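Local structure of 1-deoxy-D-xylulose 5-phosphate reductoisomerase (Moraxella catarrhalis, 4ZQG) at residues A205-A210 against L351-C356; I337-A342 against A366-K371. The protein catalyses the rearrangement and reduction of 1-deoxy-D-xylulose 5-phosphate to 2-C-methyl-D-erythritol 4-phosphate, using a nicotinamide cofactor and a divalent metal ion, in the MEP pathway of isoprenoid synthesis. One frame throughout, in Å; residues are numbered along the deposited sequence.

Contact 1: residues A205-A210 against L351-C356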
# COMPACT_ATOMS: atom_id res chain seq x y z
N ALA A 205 19.68 31.71 0.66
CA ALA A 205 18.48 31.44 1.43
C ALA A 205 18.52 32.09 2.82
O ALA A 205 19.49 31.96 3.54
CB ALA A 205 18.27 29.94 1.56
N SER A 206 17.45 32.78 3.17
CA SER A 206 17.23 33.17 4.53
C SER A 206 16.80 31.96 5.35
O SER A 206 16.27 30.99 4.82
CB SER A 206 16.16 34.27 4.61
OG SER A 206 14.87 33.83 4.21
N VAL A 207 17.03 32.03 6.65
CA VAL A 207 16.53 31.02 7.58
C VAL A 207 15.00 30.86 7.48
O VAL A 207 14.49 29.74 7.54
CB VAL A 207 16.93 31.39 9.04
CG1 VAL A 207 16.31 30.45 10.06
CG2 VAL A 207 18.44 31.40 9.20
N LYS A 208 14.28 31.99 7.37
CA LYS A 208 12.82 32.04 7.14
C LYS A 208 12.42 31.17 5.91
O LYS A 208 11.49 30.38 6.03
CB LYS A 208 12.36 33.52 6.95
CG LYS A 208 10.94 33.86 7.41
CD LYS A 208 9.84 33.26 6.52
N GLU A 209 13.11 31.31 4.77
CA GLU A 209 12.88 30.47 3.57
C GLU A 209 13.08 28.97 3.87
O GLU A 209 12.18 28.16 3.67
CB GLU A 209 13.80 30.87 2.40
CG GLU A 209 13.24 31.97 1.52
CD GLU A 209 14.31 32.76 0.78
OE1 GLU A 209 14.56 33.93 1.17
OE2 GLU A 209 14.90 32.20 -0.18
N ALA A 210 14.28 28.64 4.34
CA ALA A 210 14.66 27.26 4.59
C ALA A 210 13.81 26.58 5.67
O ALA A 210 13.53 25.38 5.56
CB ALA A 210 16.13 27.19 4.97
N LEU A 351 21.04 28.32 11.24
CA LEU A 351 20.01 29.04 12.01
C LEU A 351 20.55 30.23 12.86
O LEU A 351 19.86 31.24 13.06
CB LEU A 351 19.31 28.06 12.95
CG LEU A 351 18.60 26.85 12.34
CD1 LEU A 351 18.61 25.74 13.38
CD2 LEU A 351 17.18 27.21 11.92
N ALA A 352 21.78 30.10 13.35
CA ALA A 352 22.49 31.21 13.98
C ALA A 352 23.03 32.21 12.95
O ALA A 352 23.57 33.23 13.32
CB ALA A 352 23.63 30.67 14.84
N GLU A 353 22.89 31.92 11.65
CA GLU A 353 23.22 32.87 10.58
C GLU A 353 24.71 33.07 10.41
O GLU A 353 25.14 34.12 9.96
CB GLU A 353 22.49 34.22 10.76
CG GLU A 353 20.98 34.06 11.00
CD GLU A 353 20.18 35.35 10.90
OE1 GLU A 353 19.36 35.61 11.80
OE2 GLU A 353 20.36 36.11 9.92
N LYS A 354 25.48 32.03 10.72
CA LYS A 354 26.95 32.03 10.57
C LYS A 354 27.42 31.46 9.23
O LYS A 354 28.46 31.86 8.72
CB LYS A 354 27.60 31.26 11.74
CG LYS A 354 27.64 32.01 13.08
CD LYS A 354 28.01 31.10 14.25
CE LYS A 354 27.92 31.80 15.58
NZ LYS A 354 29.06 32.75 15.76
N ILE A 355 26.68 30.49 8.68
CA ILE A 355 27.00 29.97 7.35
C ILE A 355 25.83 30.06 6.39
O ILE A 355 24.67 30.25 6.79
CB ILE A 355 27.54 28.52 7.37
CG1 ILE A 355 26.50 27.54 7.94
CG2 ILE A 355 28.83 28.44 8.18
CD1 ILE A 355 26.78 26.09 7.59
N CYS A 356 26.16 29.95 5.11
CA CYS A 356 25.17 29.76 4.05
C CYS A 356 24.48 28.39 4.09
O CYS A 356 25.02 27.43 4.63
CB CYS A 356 25.86 29.90 2.70
SG CYS A 356 26.37 31.58 2.46
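Val207 supplies a two-pronged wedge that sits against the end of another helix: both of its methyl groups touch Leu351, and one of them also reaches Glu353. CG1, held anti to the backbone N (chi1 174°), meets CD2 of Leu351 at 3.8 Å. The other branch, CG2, lies beside its own backbone N and is 4.0 Å from Leu351 CA and 4.1 Å from Glu353 CG. Both partner side chains run across the valine at roughly a right angle, and the valine methyls meet them at CD2 and CA of Leu351 and at CG of Glu353. Leu351 sets off alongside the other segment rather than at it, and its CD2 branch makes the approach. Glu353 behaves likewise, since the stem at CG grazes the valine while its chain continues extended beyond.

Both partners sit at helix ends. Glu353, with positive phi (72°), closes a Schellman motif after the last turn of helix 333-351. Ser206 is the N-cap of helix 207-211: its OG accepts from Glu209 N at 3.1 Å and in turn donates to Glu209 OE1, which it meets from above the carboxylate plane. Phe350 also touches Val207, while Gln220 and Ile224 of helix 220-228 lie on Leu351. With no hydrogen bond between the two segments and only 127 Å² buried, this is a small apolar surface contact. It illustrates how a serine-capped helix start in the central domain can rest against a Schellman-terminated helix of the C-terminal domain.

Contact 2: residues I337-A342 against A366-K371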
# COMPACT_ATOMS: atom_id res chain seq x y z
N ILE A 337 27.89 8.86 12.19
CA ILE A 337 28.11 9.78 13.28
C ILE A 337 28.81 11.02 12.77
O ILE A 337 28.32 12.13 12.92
CB ILE A 337 28.90 9.10 14.39
CG1 ILE A 337 28.00 8.07 15.04
CG2 ILE A 337 29.42 10.13 15.41
CD1 ILE A 337 28.72 7.10 15.92
N ALA A 338 29.94 10.85 12.12
CA ALA A 338 30.57 11.97 11.47
C ALA A 338 29.49 12.71 10.73
O ALA A 338 29.38 13.90 10.86
CB ALA A 338 31.67 11.52 10.52
N LEU A 339 28.66 12.00 9.97
CA LEU A 339 27.65 12.63 9.13
C LEU A 339 26.62 13.43 9.92
O LEU A 339 26.39 14.60 9.65
CB LEU A 339 26.87 11.61 8.30
CG LEU A 339 25.75 12.18 7.40
CD1 LEU A 339 26.26 12.44 5.99
CD2 LEU A 339 24.55 11.26 7.37
N ASN A 340 25.99 12.76 10.87
CA ASN A 340 24.90 13.33 11.61
C ASN A 340 25.31 14.52 12.49
O ASN A 340 24.69 15.59 12.43
CB ASN A 340 24.26 12.31 12.51
CG ASN A 340 23.17 12.92 13.33
OD1 ASN A 340 22.28 13.58 12.78
ND2 ASN A 340 23.28 12.81 14.66
N THR A 341 26.38 14.31 13.26
CA THR A 341 26.97 15.36 14.08
C THR A 341 27.53 16.51 13.25
O THR A 341 27.23 17.65 13.54
CB THR A 341 28.06 14.83 15.00
OG1 THR A 341 27.50 13.80 15.83
CG2 THR A 341 28.57 15.92 15.88
N ALA A 342 28.34 16.26 12.24
CA ALA A 342 28.81 17.39 11.47
C ALA A 342 27.57 18.19 11.10
O ALA A 342 27.52 19.38 11.35
CB ALA A 342 29.59 16.96 10.24
N ALA A 366 33.78 17.63 4.30
CA ALA A 366 35.10 17.90 4.84
C ALA A 366 35.28 17.05 6.07
O ALA A 366 36.35 16.48 6.28
CB ALA A 366 35.27 19.38 5.15
N CYS A 367 34.22 16.93 6.85
CA CYS A 367 34.23 16.03 7.99
C CYS A 367 34.28 14.51 7.65
O CYS A 367 34.95 13.74 8.35
CB CYS A 367 33.03 16.32 8.89
SG CYS A 367 33.27 17.83 9.85
N LEU A 368 33.57 14.07 6.62
CA LEU A 368 33.61 12.66 6.29
C LEU A 368 35.02 12.31 5.83
O LEU A 368 35.55 11.27 6.25
CB LEU A 368 32.57 12.28 5.24
CG LEU A 368 31.15 12.15 5.77
CD1 LEU A 368 30.15 12.39 4.67
CD2 LEU A 368 30.93 10.80 6.42
N ASP A 369 35.62 13.19 5.03
CA ASP A 369 36.94 12.97 4.44
C ASP A 369 38.12 13.40 5.31
O ASP A 369 39.26 13.27 4.89
CB ASP A 369 37.03 13.64 3.07
CG ASP A 369 36.12 12.98 2.03
OD1 ASP A 369 35.94 13.58 0.95
OD2 ASP A 369 35.57 11.87 2.29
N ASP A 370 37.86 13.88 6.52
CA ASP A 370 38.92 14.27 7.44
C ASP A 370 39.66 13.09 8.08
O ASP A 370 39.02 12.20 8.66
CB ASP A 370 38.32 15.10 8.56
CG ASP A 370 39.35 15.59 9.53
OD1 ASP A 370 39.48 16.83 9.66
OD2 ASP A 370 40.02 14.75 10.17
N LYS A 371 40.99 13.12 8.03
CA LYS A 371 41.80 11.98 8.47
C LYS A 371 41.63 11.68 9.96
O LYS A 371 41.64 10.52 10.38
CB LYS A 371 43.27 12.16 8.11
CG LYS A 371 43.54 12.13 6.61
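Ala342 and Cys367 make a close approach between two helices, with the small side chain of one meeting the stem of the other: Ala342 CB lies 3.8 Å from Cys367 CB and equally 3.8 Å from Cys367 SG. The sulfur, anti to the carbonyl carbon (chi1 -75°), therefore joins CB in bordering the alanine methyl. One turn earlier on the same helix, Ala338 also points its methyl at the partner. The two alanines form the low side of helix 333-351, met by Cys367 at Ala342 and by Leu368 at Ala338. Leu368 reaches the latter with CD2, 4.2 Å from Ala338 CB, and the backbones come close here, with the CA atoms of Ala338 and Leu368 6.0 Å apart.

Leu339 is the taller neighbour that flanks Leu368. Its chi1 of 179° sends the leucine stem out anti to the backbone N, and its CD1 ends 4.1 Å from CD1 of Leu368, the two leucines crossing obliquely. Leu368 thus forks between two neighbours, one methyl against Ala338 and the other against Leu339. Five residues, all buried, make up the contact, which has no hydrogen bond between the segments.

Other helices enclose the leucines: Leu324 and Ala328 of helix 320-331 touch Leu368, and Leu234 and Ile237 of helix 230-243 touch Leu339. Alanines four residues apart on one helix, facing a cysteine and a leucine that follow each other on the next, are characteristic of close helix–helix packing, here inside the helical C-terminal domain of the reductoisomerase.

Overall arrangement
From the N terminus the chain first builds the parallel sheet of the cofactor-binding Rossmann-like domain, then enters the central domain, where 205-210 lies. Next to be reached is 337-342, on helix 333-351, whose far end leads into 351-356; there contact 1 closes a loop with 140 residues between its segments. The chain then runs through helix 359-368 to 366-371, where contact 2 closes a loop with 23 intervening residues. The segments alternate, so the two loops cross. Their centres are 21 Å apart and the contacts do not touch, yet both use helix 333-351: contact 2 ties it to its successor, and contact 1 joins its end to the central domain.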